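Long-range contacts in RagA protein (Porphyromonas gingivalis, PDB 6SLN), which is an outer-membrane TonB-dependent receptor that probably takes up nutrients across the outer membrane: residues Leu110-Val115 / Thr311-Ile316; Thr220-Tyr225 / Gly992-Phe997; Leu665-Ala670 / Ser720-Gln725; Ile712-Pro717 / Lys768-Leu773. All coordinates share one frame; numbering follows the deposited sequence.

Contacts 1 and 4 are buried, contact 3 is partly buried, and contact 2 lies at the surface. Contacts 1 and 2 adjoin, because strands 309-322 and 218-230 are neighbours and Asn-222 bonds to Asp-315. Contact 2 is a regular antiparallel strand pair held by backbone hydrogen bonds. Contact 1 sets a plug loop against the barrel wall; polar and acidic ends meet there without a clear hydrogen bond between the segments. Contacts 3 and 4, with centres about 16 Å from each other, lie on the opposite side of the chain's centre. Contact 4 uses strand 696-715 and contact 3 its neighbour 724-728; both join strand ends and loops round phenylalanine rings. Both adjoin the chain of another protein.

Contact 1 of 4, residues Leu110-Val115 / Thr311-Ile316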
loop_
_atom_site.group_PDB
_atom_site.type_symbol
_atom_site.label_atom_id
_atom_site.label_comp_id
_atom_site.label_asym_id
_atom_site.label_seq_id
_atom_site.Cartn_x
_atom_site.Cartn_y
_atom_site.Cartn_z
ATOM N N LEU A 110 34.736 -18.152 -7.538
ATOM C CA LEU A 110 33.589 -17.280 -7.329
ATOM C C LEU A 110 33.184 -16.472 -8.558
ATOM O O LEU A 110 32.050 -15.982 -8.606
ATOM C CB LEU A 110 33.875 -16.303 -6.176
ATOM C CG LEU A 110 34.209 -16.888 -4.796
ATOM C CD1 LEU A 110 34.812 -15.831 -3.864
ATOM C CD2 LEU A 110 32.965 -17.487 -4.170
ATOM N N ALA A 111 34.064 -16.345 -9.554
ATOM C CA ALA A 111 33.955 -15.328 -10.597
ATOM C C ALA A 111 33.065 -15.758 -11.757
ATOM O O ALA A 111 33.096 -16.914 -12.183
ATOM C CB ALA A 111 35.344 -14.985 -11.142
ATOM N N GLU A 112 32.290 -14.796 -12.273
ATOM C CA GLU A 112 31.496 -14.914 -13.495
ATOM C C GLU A 112 30.819 -16.270 -13.648
ATOM O O GLU A 112 31.345 -17.158 -14.324
ATOM C CB GLU A 112 32.365 -14.634 -14.731
ATOM C CG GLU A 112 32.953 -13.220 -14.823
ATOM C CD GLU A 112 32.066 -12.242 -15.601
ATOM O OE1 GLU A 112 31.351 -11.453 -14.941
ATOM O OE2 GLU A 112 32.080 -12.266 -16.861
ATOM N N LYS A 113 29.655 -16.447 -13.032
ATOM C CA LYS A 113 28.972 -17.726 -13.120
ATOM C C LYS A 113 27.517 -17.495 -13.502
ATOM O O LYS A 113 26.900 -16.523 -13.060
ATOM C CB LYS A 113 29.073 -18.515 -11.797
ATOM C CG LYS A 113 30.509 -18.966 -11.456
ATOM C CD LYS A 113 30.587 -20.348 -10.807
ATOM C CE LYS A 113 31.694 -21.222 -11.430
ATOM N NZ LYS A 113 33.082 -20.713 -11.210
ATOM N N PRO A 114 26.953 -18.350 -14.325
ATOM C CA PRO A 114 25.694 -17.990 -14.984
ATOM C C PRO A 114 24.463 -18.209 -14.128
ATOM O O PRO A 114 23.374 -18.402 -14.679
ATOM C CB PRO A 114 25.680 -18.902 -16.214
ATOM C CG PRO A 114 26.442 -20.121 -15.781
ATOM C CD PRO A 114 27.458 -19.668 -14.756
ATOM N N VAL A 115 24.601 -18.188 -12.801
ATOM C CA VAL A 115 23.432 -18.136 -11.933
ATOM C C VAL A 115 23.644 -17.077 -10.856
ATOM O O VAL A 115 24.778 -16.753 -10.486
ATOM C CB VAL A 115 23.105 -19.498 -11.289
ATOM C CG1 VAL A 115 22.347 -20.388 -12.273
ATOM C CG2 VAL A 115 24.367 -20.165 -10.782
ATOM N N THR A 311 21.027 -16.269 -20.599
ATOM C CA THR A 311 21.631 -15.658 -19.419
ATOM C C THR A 311 22.788 -14.785 -19.886
ATOM O O THR A 311 23.693 -15.272 -20.571
ATOM C CB THR A 311 22.133 -16.714 -18.424
ATOM O OG1 THR A 311 21.029 -17.488 -17.930
ATOM C CG2 THR A 311 22.870 -16.047 -17.255
ATOM N N SER A 312 22.764 -13.504 -19.513
ATOM C CA SER A 312 23.723 -12.524 -20.011
ATOM C C SER A 312 24.209 -11.639 -18.867
ATOM O O SER A 312 23.423 -11.285 -17.980
ATOM C CB SER A 312 23.075 -11.657 -21.086
ATOM O OG SER A 312 21.835 -11.147 -20.600
ATOM N N GLN A 313 25.496 -11.268 -18.891
ATOM C CA GLN A 313 26.029 -10.405 -17.844
ATOM C C GLN A 313 27.239 -9.617 -18.342
ATOM O O GLN A 313 28.083 -10.140 -19.080
ATOM C CB GLN A 313 26.392 -11.207 -16.579
ATOM C CG GLN A 313 27.699 -12.017 -16.623
ATOM C CD GLN A 313 27.866 -12.937 -15.405
ATOM O OE1 GLN A 313 28.581 -12.610 -14.454
ATOM N NE2 GLN A 313 27.198 -14.092 -15.434
ATOM N N GLY A 314 27.302 -8.349 -17.926
ATOM C CA GLY A 314 28.418 -7.476 -18.205
ATOM C C GLY A 314 29.001 -6.912 -16.919
ATOM O O GLY A 314 28.525 -7.190 -15.818
ATOM N N ASP A 315 30.019 -6.069 -17.087
ATOM C CA ASP A 315 30.957 -5.846 -15.999
ATOM C C ASP A 315 32.046 -4.838 -16.327
ATOM O O ASP A 315 32.695 -4.965 -17.371
ATOM C CB ASP A 315 31.626 -7.169 -15.682
ATOM C CG ASP A 315 31.726 -7.404 -14.259
ATOM O OD1 ASP A 315 31.517 -6.424 -13.531
ATOM O OD2 ASP A 315 31.994 -8.554 -13.878
ATOM N N ILE A 316 32.297 -3.865 -15.456
ATOM C CA ILE A 316 33.502 -3.051 -15.624
ATOM C C ILE A 316 33.995 -2.648 -14.241
ATOM O O ILE A 316 33.198 -2.294 -13.369
ATOM C CB ILE A 316 33.290 -1.838 -16.579
ATOM C CG1 ILE A 316 34.618 -1.179 -16.936
ATOM C CG2 ILE A 316 32.344 -0.792 -16.034
ATOM C CD1 ILE A 316 34.720 -0.829 -18.395
#
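Glu-112 reaches from the loop segment 110-115 to Gln-313 and Asp-315 on strand 311-316. Its CB does not point straight at the strand. CG is anti to the carbonyl carbon (chi1 -63°). The chain then bends at CG (chi2 -92°), and this turn carries the carboxylate inward. CD is the first atom to come near the strand, 4.1 Å from Asp-315 OD2 and beside the Gln-313 amide. At the tip, OE1 of Glu-112 lies 3.2 Å from Asp-315 OD2. Both of these atoms are acceptors, so the pair is not a hydrogen bond but two like charges close together. The other oxygen, OE2, lies against Asn-222 CB of strand 218-230. The Glu-112 and Asp-315 side chains run past each other in opposite directions, with carboxylate planes 29° apart. Asp-315 also has its own donors: Asn-176 ND2 bonds to OD1, and Asn-222 ND2 bonds to OD2. The Gln-313 side chain lies next to Glu-112 and the backbone of Lys-113 and Pro-114. At the other end, Thr-311 CG2 packs 4.1 Å from Pro-114 CB. The loop belongs to the plug, between strands 102-106 and 129-132, and strand 309-322 belongs to the barrel wall. The contact thus ties plug to wall. Strand 218-230 runs beside 309-322 on one side and strand 325-337 on the other, while Pro-114 also reaches strand 986-996.

Contact 2 of 4, residues Thr220-Tyr225 / Gly992-Phe997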
loop_
_atom_site.group_PDB
_atom_site.type_symbol
_atom_site.label_atom_id
_atom_site.label_comp_id
_atom_site.label_asym_id
_atom_site.label_seq_id
_atom_site.Cartn_x
_atom_site.Cartn_y
_atom_site.Cartn_z
ATOM N N THR A 220 38.980 -3.610 -15.831
ATOM C CA THR A 220 38.613 -4.918 -16.340
ATOM C C THR A 220 37.182 -4.896 -16.848
ATOM O O THR A 220 36.298 -4.339 -16.194
ATOM C CB THR A 220 38.784 -5.972 -15.264
ATOM O OG1 THR A 220 40.153 -5.944 -14.842
ATOM C CG2 THR A 220 38.449 -7.341 -15.847
ATOM N N PHE A 221 36.962 -5.474 -18.021
ATOM C CA PHE A 221 35.634 -5.558 -18.606
ATOM C C PHE A 221 35.337 -7.021 -18.858
ATOM O O PHE A 221 36.133 -7.711 -19.495
ATOM C CB PHE A 221 35.526 -4.747 -19.910
ATOM C CG PHE A 221 34.241 -4.981 -20.674
ATOM C CD1 PHE A 221 33.097 -4.268 -20.366
ATOM C CD2 PHE A 221 34.181 -5.908 -21.702
ATOM C CE1 PHE A 221 31.909 -4.478 -21.068
ATOM C CE2 PHE A 221 33.002 -6.122 -22.404
ATOM C CZ PHE A 221 31.867 -5.397 -22.082
ATOM N N ASN A 222 34.208 -7.488 -18.344
ATOM C CA ASN A 222 33.753 -8.851 -18.555
ATOM C C ASN A 222 32.381 -8.822 -19.202
ATOM O O ASN A 222 31.538 -7.988 -18.864
ATOM C CB ASN A 222 33.678 -9.657 -17.248
ATOM C CG ASN A 222 34.968 -9.630 -16.463
ATOM O OD1 ASN A 222 35.991 -10.168 -16.893
ATOM N ND2 ASN A 222 34.922 -9.014 -15.289
ATOM N N ALA A 223 32.169 -9.741 -20.131
ATOM C CA ALA A 223 30.904 -9.858 -20.829
ATOM C C ALA A 223 30.732 -11.328 -21.155
ATOM O O ALA A 223 31.688 -11.991 -21.567
ATOM C CB ALA A 223 30.874 -8.999 -22.101
ATOM N N SER A 224 29.525 -11.839 -20.949
ATOM C CA SER A 224 29.276 -13.242 -21.230
ATOM C C SER A 224 27.823 -13.426 -21.628
ATOM O O SER A 224 26.941 -12.719 -21.138
ATOM C CB SER A 224 29.624 -14.118 -20.023
ATOM O OG SER A 224 28.592 -14.083 -19.050
ATOM N N TYR A 225 27.588 -14.363 -22.538
ATOM C CA TYR A 225 26.248 -14.725 -22.957
ATOM C C TYR A 225 26.166 -16.236 -22.974
ATOM O O TYR A 225 27.136 -16.913 -23.331
ATOM C CB TYR A 225 25.886 -14.162 -24.354
ATOM C CG TYR A 225 24.491 -14.534 -24.817
ATOM C CD1 TYR A 225 24.271 -15.703 -25.520
ATOM C CD2 TYR A 225 23.394 -13.721 -24.535
ATOM C CE1 TYR A 225 22.999 -16.061 -25.940
ATOM C CE2 TYR A 225 22.110 -14.073 -24.952
ATOM C CZ TYR A 225 21.925 -15.248 -25.658
ATOM O OH TYR A 225 20.672 -15.632 -26.086
ATOM N N GLY A 992 32.327 -16.371 -23.191
ATOM C CA GLY A 992 32.629 -15.128 -22.508
ATOM C C GLY A 992 33.971 -14.555 -22.900
ATOM O O GLY A 992 34.854 -15.253 -23.411
ATOM N N ILE A 993 34.120 -13.261 -22.621
ATOM C CA ILE A 993 35.284 -12.487 -23.020
ATOM C C ILE A 993 35.761 -11.691 -21.814
ATOM O O ILE A 993 35.000 -11.421 -20.881
ATOM C CB ILE A 993 34.951 -11.555 -24.211
ATOM C CG1 ILE A 993 36.193 -10.861 -24.748
ATOM C CG2 ILE A 993 33.900 -10.542 -23.823
ATOM C CD1 ILE A 993 36.142 -10.615 -26.236
ATOM N N GLN A 994 37.042 -11.332 -21.824
ATOM C CA GLN A 994 37.540 -10.401 -20.820
ATOM C C GLN A 994 38.600 -9.481 -21.409
ATOM O O GLN A 994 39.500 -9.924 -22.131
ATOM C CB GLN A 994 38.118 -11.114 -19.600
ATOM C CG GLN A 994 38.591 -10.136 -18.552
ATOM C CD GLN A 994 39.556 -10.733 -17.558
ATOM O OE1 GLN A 994 40.746 -10.912 -17.843
ATOM N NE2 GLN A 994 39.050 -11.033 -16.371
ATOM N N LEU A 995 38.484 -8.199 -21.071
ATOM C CA LEU A 995 39.376 -7.146 -21.534
ATOM C C LEU A 995 40.071 -6.518 -20.336
ATOM O O LEU A 995 39.409 -6.094 -19.383
ATOM C CB LEU A 995 38.586 -6.079 -22.291
ATOM C CG LEU A 995 38.558 -6.162 -23.809
ATOM C CD1 LEU A 995 38.353 -7.585 -24.307
ATOM C CD2 LEU A 995 37.451 -5.278 -24.297
ATOM N N SER A 996 41.393 -6.425 -20.387
ATOM C CA SER A 996 42.153 -5.793 -19.320
ATOM C C SER A 996 42.928 -4.622 -19.894
ATOM O O SER A 996 43.613 -4.775 -20.910
ATOM C CB SER A 996 43.127 -6.775 -18.678
ATOM O OG SER A 996 42.430 -7.886 -18.180
ATOM N N PHE A 997 42.828 -3.464 -19.241
ATOM C CA PHE A 997 43.727 -2.366 -19.564
ATOM C C PHE A 997 43.862 -1.368 -18.428
ATOM O O PHE A 997 43.641 -1.710 -17.269
ATOM C CB PHE A 997 43.281 -1.658 -20.841
ATOM C CG PHE A 997 41.805 -1.484 -20.965
ATOM C CD1 PHE A 997 41.132 -0.643 -20.110
ATOM C CD2 PHE A 997 41.099 -2.129 -21.972
ATOM C CE1 PHE A 997 39.777 -0.461 -20.235
ATOM C CE2 PHE A 997 39.744 -1.958 -22.106
ATOM C CZ PHE A 997 39.076 -1.121 -21.234
ATOM O OXT PHE A 997 44.225 -0.213 -18.642
#
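Asn-222 and Gln-994 meet because of their first torsions: Asn-222 places CG anti to its carbonyl carbon (chi1 -53°), while Gln-994 places CG anti to its nitrogen (chi1 -178°). The two side chains then lie side by side, pointing the same way, with amide planes 46° apart. Gln-994 NE2 donates to Asn-222 OD1 at 3.2 Å, and the acceptor lies in the Gln-994 amide plane. Asn-222 ND2, tied to Asp-315, helps hold the amide's rotation. Thr-220 CG2 packs 3.8 Å from Gln-994 NE2 on the same face.

The backbones are antiparallel. Phe-221 and Leu-995 form a hydrogen-bonded pair: Phe-221 N to Leu-995 O is 2.9 Å, and Leu-995 N to Phe-221 O is also 2.9 Å. Ala-223 and Ile-993 form the next such pair: Ile-993 N to Ala-223 O is 2.9 Å, while Ala-223 N to Ile-993 O is weak at 3.4 Å. On this second face Ala-223 CB meets Ile-993 CG2 at 3.8 Å.

Asn-222 faces the plug loop of Glu-112, so the apolar face probably looks toward lipid. Here the first barrel strand, 218-230, meets the last, 986-996, and closes the barrel. Strand 309-322 flanks the first, and strand 951-964 flanks the last.

Contact 3 of 4, residues Leu665-Ala670 / Ser720-Gln725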
loop_
_atom_site.group_PDB
_atom_site.type_symbol
_atom_site.label_atom_id
_atom_site.label_comp_id
_atom_site.label_asym_id
_atom_site.label_seq_id
_atom_site.Cartn_x
_atom_site.Cartn_y
_atom_site.Cartn_z
ATOM N N LEU A 665 -11.711 -11.449 19.283
ATOM C CA LEU A 665 -10.385 -11.909 19.679
ATOM C C LEU A 665 -10.325 -13.433 19.718
ATOM O O LEU A 665 -11.279 -14.093 20.150
ATOM C CB LEU A 665 -10.006 -11.342 21.047
ATOM C CG LEU A 665 -9.818 -9.834 21.032
ATOM C CD1 LEU A 665 -9.621 -9.333 22.462
ATOM C CD2 LEU A 665 -8.638 -9.541 20.164
ATOM N N SER A 666 -9.198 -13.987 19.267
ATOM C CA SER A 666 -8.938 -15.416 19.381
ATOM C C SER A 666 -7.516 -15.627 19.859
ATOM O O SER A 666 -6.617 -14.833 19.570
ATOM C CB SER A 666 -9.134 -16.162 18.060
ATOM O OG SER A 666 -10.511 -16.175 17.709
ATOM N N ILE A 667 -7.323 -16.702 20.619
ATOM C CA ILE A 667 -5.994 -17.037 21.093
ATOM C C ILE A 667 -5.152 -17.387 19.885
ATOM O O ILE A 667 -5.519 -18.265 19.099
ATOM C CB ILE A 667 -6.056 -18.202 22.077
ATOM C CG1 ILE A 667 -6.428 -17.689 23.458
ATOM C CG2 ILE A 667 -4.726 -18.957 22.085
ATOM C CD1 ILE A 667 -7.355 -18.600 24.214
ATOM N N SER A 668 -4.027 -16.709 19.709
ATOM C CA SER A 668 -3.233 -17.066 18.543
ATOM C C SER A 668 -2.063 -17.980 18.874
ATOM O O SER A 668 -1.822 -18.931 18.142
ATOM C CB SER A 668 -2.747 -15.808 17.805
ATOM O OG SER A 668 -1.462 -15.389 18.209
ATOM N N THR A 669 -1.321 -17.767 19.949
ATOM C CA THR A 669 -0.213 -18.676 20.189
ATOM C C THR A 669 -0.331 -19.303 21.559
ATOM O O THR A 669 -0.931 -18.738 22.476
ATOM C CB THR A 669 1.150 -17.995 20.065
ATOM O OG1 THR A 669 1.313 -17.048 21.134
ATOM C CG2 THR A 669 1.255 -17.304 18.694
ATOM N N ALA A 670 0.261 -20.489 21.672
ATOM C CA ALA A 670 0.339 -21.172 22.953
ATOM C C ALA A 670 1.317 -20.468 23.893
ATOM O O ALA A 670 0.990 -20.190 25.064
ATOM C CB ALA A 670 0.743 -22.630 22.727
ATOM N N SER A 720 -4.587 -29.857 21.296
ATOM C CA SER A 720 -4.118 -28.569 21.804
ATOM C C SER A 720 -4.688 -27.383 21.038
ATOM O O SER A 720 -4.685 -26.268 21.570
ATOM C CB SER A 720 -2.592 -28.492 21.734
ATOM O OG SER A 720 -2.167 -28.028 20.450
ATOM N N GLY A 721 -5.132 -27.583 19.792
ATOM C CA GLY A 721 -5.654 -26.483 19.005
ATOM C C GLY A 721 -4.587 -25.568 18.465
ATOM O O GLY A 721 -4.892 -24.436 18.095
ATOM N N PHE A 722 -3.340 -26.030 18.436
ATOM C CA PHE A 722 -2.206 -25.310 17.887
ATOM C C PHE A 722 -1.427 -26.259 16.996
ATOM O O PHE A 722 -1.482 -27.479 17.181
ATOM C CB PHE A 722 -1.272 -24.790 18.974
ATOM C CG PHE A 722 -1.914 -23.825 19.914
ATOM C CD1 PHE A 722 -1.998 -22.478 19.593
ATOM C CD2 PHE A 722 -2.436 -24.261 21.119
ATOM C CE1 PHE A 722 -2.588 -21.588 20.449
ATOM C CE2 PHE A 722 -3.030 -23.361 21.976
ATOM C CZ PHE A 722 -3.098 -22.024 21.639
ATOM N N PHE A 723 -0.693 -25.689 16.033
ATOM C CA PHE A 723 0.100 -26.496 15.112
ATOM C C PHE A 723 1.437 -26.868 15.724
ATOM O O PHE A 723 1.896 -28.012 15.605
ATOM C CB PHE A 723 0.351 -25.744 13.809
ATOM C CG PHE A 723 -0.889 -25.360 13.080
ATOM C CD1 PHE A 723 -1.933 -26.259 12.942
ATOM C CD2 PHE A 723 -1.012 -24.100 12.519
ATOM C CE1 PHE A 723 -3.072 -25.908 12.252
ATOM C CE2 PHE A 723 -2.149 -23.745 11.846
ATOM C CZ PHE A 723 -3.183 -24.653 11.711
ATOM N N SER A 724 2.085 -25.903 16.358
ATOM C CA SER A 724 3.441 -26.092 16.837
ATOM C C SER A 724 3.668 -25.069 17.933
ATOM O O SER A 724 2.829 -24.198 18.174
ATOM C CB SER A 724 4.454 -25.963 15.687
ATOM O OG SER A 724 5.017 -24.664 15.611
ATOM N N GLN A 725 4.790 -25.213 18.626
ATOM C CA GLN A 725 5.210 -24.235 19.622
ATOM C C GLN A 725 6.663 -24.519 19.928
ATOM O O GLN A 725 7.006 -25.644 20.316
ATOM C CB GLN A 725 4.373 -24.306 20.889
ATOM C CG GLN A 725 4.940 -23.455 22.038
ATOM C CD GLN A 725 4.981 -21.972 21.717
ATOM O OE1 GLN A 725 3.975 -21.377 21.328
ATOM N NE2 GLN A 725 6.148 -21.373 21.866
#
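Ala-670 sits on a face of the Phe-722 ring, with CB 3.8 Å from the ring centroid. It lies only 6° off the ring normal, so this is a CH-pi contact centred on the face. Ala-670 N also lies over a face, 3.3 Å from Phe-722 CE1. The edge of the ring has other neighbours. Ile-667 CG2 meets Phe-722 CZ at 3.5 Å, near the ring plane, and Ser-668 O approaches Phe-722 CE1 at 3.6 Å. The bend of 667-670 thus wraps round one end of the ring. Phe-722 points its ring into this bend with CG anti to the carbonyl carbon (chi1 -61°).

Further out, Ser-720 holds the backbone of Phe-722. Its OG accepts from Phe-722 N at 3.1 Å, two residues on, and the same atom lies at the ring edge. It also bonds to Pro-717 O. Gln-725 comes in behind Ala-670, with OE1 3.7 Å from Ala-670 CB. Both ends of its amide are held: OE1 by Gly-671 N, and NE2 by Asn-648 O. The facing loop is anchored in turn by Thr-669 OG1, which bonds to Gln-650 O.

The chain of another protein meets both segments. Ile-667 O and Phe-723 O take hydrogen bonds from it. The motif at Ser-720 is an ST turn, in the loop that connects strands 696-715 and 724-728 of a TonB-dependent receptor barrel.

Contact 4 of 4, residues Ile712-Pro717 / Lys768-Leu773; sequences IDVPMP and KLFFGL
The Phe-770 ring receives Ile-712 CD1 at its edge, near the ring plane, 4.1 Å from Phe-770 CD1. Phe-771 CD2 also stands at an edge of this ring. Pro-715 comes in at a slant, with CD 3.7 Å from Phe-770 CZ. The second ring, Phe-771, has Phe-770 CB over the centre of one face, 4.1 Å above its plane. Pro-715 O lies at its edge, 4.1 Å from Phe-771 CE2. Val-714 CG1 approaches Phe-771 CZ at 3.5 Å, the nearest apolar contact of the pair. That methyl extends toward the rings because CG1 is anti to the backbone nitrogen of Val-714 (chi1 162°). The same methyl also reaches Phe-770, with Val-714 CG1 4.3 Å from Phe-770 CD2, so it faces both rings from one side.

A type I' turn from Phe-770 to Leu-773 sets up this pair of rings. Leu-773 N bonds to Phe-770 O at 2.8 Å across it. Phe-771 and Gly-772 both take positive phi, as this turn requires. No hydrogen bond crosses between the segments; the contact is carried mainly by apolar side chains.

Strand 696-715 ends here, with 724-728 running antiparallel beside it. The turn lies in the loop between strands 752-764 and 775-778, and the Phe-770 ring meets Tyr-776. Leu-152, from the plug range, touches Ile-712 and Leu-769, and the chain of another protein packs on Pro-715, Pro-717 and Phe-771.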
loop_
_atom_site.group_PDB
_atom_site.type_symbol
_atom_site.label_atom_id
_atom_site.label_comp_id
_atom_site.label_asym_id
_atom_site.label_seq_id
_atom_site.Cartn_x
_atom_site.Cartn_y
_atom_site.Cartn_z
ATOM N N ILE A 712 13.398 -26.973 19.278
ATOM C CA ILE A 712 12.517 -27.771 18.444
ATOM C C ILE A 712 11.210 -27.017 18.302
ATOM O O ILE A 712 10.638 -26.547 19.296
ATOM C CB ILE A 712 12.288 -29.177 19.026
ATOM C CG1 ILE A 712 13.603 -29.976 19.074
ATOM C CG2 ILE A 712 11.205 -29.906 18.222
ATOM C CD1 ILE A 712 13.421 -31.514 19.217
ATOM N N ASP A 713 10.771 -26.848 17.061
ATOM C CA ASP A 713 9.428 -26.356 16.777
ATOM C C ASP A 713 8.512 -27.546 17.061
ATOM O O ASP A 713 8.150 -28.331 16.176
ATOM C CB ASP A 713 9.333 -25.847 15.340
ATOM C CG ASP A 713 8.118 -24.981 15.099
ATOM O OD1 ASP A 713 7.282 -24.857 16.014
ATOM O OD2 ASP A 713 7.992 -24.422 13.989
ATOM N N VAL A 714 8.170 -27.696 18.335
ATOM C CA VAL A 714 7.580 -28.955 18.804
ATOM C C VAL A 714 6.216 -29.150 18.149
ATOM O O VAL A 714 5.383 -28.224 18.163
ATOM C CB VAL A 714 7.470 -28.958 20.331
ATOM C CG1 VAL A 714 6.496 -30.026 20.777
ATOM C CG2 VAL A 714 8.854 -29.184 20.975
ATOM N N PRO A 715 5.966 -30.304 17.528
ATOM C CA PRO A 715 4.644 -30.562 16.937
ATOM C C PRO A 715 3.593 -30.715 18.030
ATOM O O PRO A 715 3.755 -31.509 18.959
ATOM C CB PRO A 715 4.846 -31.876 16.157
ATOM C CG PRO A 715 6.347 -32.119 16.103
ATOM C CD PRO A 715 6.909 -31.415 17.308
ATOM N N MET A 716 2.541 -29.986 17.919
ATOM C CA MET A 716 1.654 -30.232 19.051
ATOM C C MET A 716 0.556 -31.218 18.675
ATOM O O MET A 716 0.130 -31.264 17.516
ATOM C CB MET A 716 1.009 -28.929 19.538
ATOM C CG MET A 716 1.978 -27.759 19.662
ATOM S SD MET A 716 2.522 -27.585 21.364
ATOM C CE MET A 716 0.937 -27.260 22.126
ATOM N N PRO A 717 0.104 -32.036 19.626
ATOM C CA PRO A 717 -1.128 -32.802 19.408
ATOM C C PRO A 717 -2.281 -31.866 19.107
ATOM O O PRO A 717 -2.429 -30.819 19.737
ATOM C CB PRO A 717 -1.345 -33.538 20.738
ATOM C CG PRO A 717 -0.327 -32.994 21.690
ATOM C CD PRO A 717 0.784 -32.429 20.876
ATOM N N LYS A 768 17.734 -37.011 22.197
ATOM C CA LYS A 768 16.622 -36.744 23.096
ATOM C C LYS A 768 15.582 -35.986 22.300
ATOM O O LYS A 768 15.933 -35.167 21.441
ATOM C CB LYS A 768 17.055 -35.931 24.327
ATOM C CG LYS A 768 16.030 -35.885 25.448
ATOM C CD LYS A 768 16.438 -34.947 26.611
ATOM C CE LYS A 768 17.802 -35.272 27.184
ATOM N NZ LYS A 768 18.830 -34.313 26.674
ATOM N N LEU A 769 14.303 -36.238 22.602
ATOM C CA LEU A 769 13.223 -35.633 21.832
ATOM C C LEU A 769 12.345 -34.832 22.776
ATOM O O LEU A 769 12.844 -33.948 23.456
ATOM C CB LEU A 769 12.480 -36.667 21.026
ATOM C CG LEU A 769 13.272 -37.216 19.851
ATOM C CD1 LEU A 769 12.680 -38.523 19.321
ATOM C CD2 LEU A 769 13.343 -36.141 18.795
ATOM N N PHE A 770 11.043 -35.075 22.782
ATOM C CA PHE A 770 10.096 -34.292 23.557
ATOM C C PHE A 770 9.091 -35.245 24.195
ATOM O O PHE A 770 8.850 -36.344 23.684
ATOM C CB PHE A 770 9.377 -33.250 22.681
ATOM C CG PHE A 770 9.114 -33.691 21.250
ATOM C CD1 PHE A 770 10.114 -33.627 20.289
ATOM C CD2 PHE A 770 7.856 -34.135 20.865
ATOM C CE1 PHE A 770 9.873 -34.005 18.975
ATOM C CE2 PHE A 770 7.611 -34.508 19.555
ATOM C CZ PHE A 770 8.624 -34.445 18.606
ATOM N N PHE A 771 8.510 -34.825 25.322
ATOM C CA PHE A 771 7.439 -35.561 25.989
ATOM C C PHE A 771 7.881 -36.935 26.472
ATOM O O PHE A 771 7.045 -37.835 26.652
ATOM C CB PHE A 771 6.210 -35.705 25.076
ATOM C CG PHE A 771 5.766 -34.407 24.429
ATOM C CD1 PHE A 771 5.985 -33.182 25.061
ATOM C CD2 PHE A 771 5.129 -34.411 23.199
ATOM C CE1 PHE A 771 5.583 -31.982 24.470
ATOM C CE2 PHE A 771 4.723 -33.215 22.608
ATOM C CZ PHE A 771 4.956 -31.995 23.249
ATOM N N GLY A 772 9.178 -37.136 26.681
ATOM C CA GLY A 772 9.633 -38.481 26.988
ATOM C C GLY A 772 9.634 -39.444 25.820
ATOM O O GLY A 772 9.846 -40.643 26.030
ATOM N N LEU A 773 9.414 -38.964 24.594
ATOM C CA LEU A 773 9.331 -39.853 23.436
ATOM C C LEU A 773 10.690 -40.436 23.102
ATOM O O LEU A 773 11.688 -39.716 23.013
ATOM C CB LEU A 773 8.791 -39.119 22.209
ATOM C CG LEU A 773 7.330 -38.707 22.372
ATOM C CD1 LEU A 773 6.832 -37.728 21.274
ATOM C CD2 LEU A 773 6.507 -39.980 22.449
#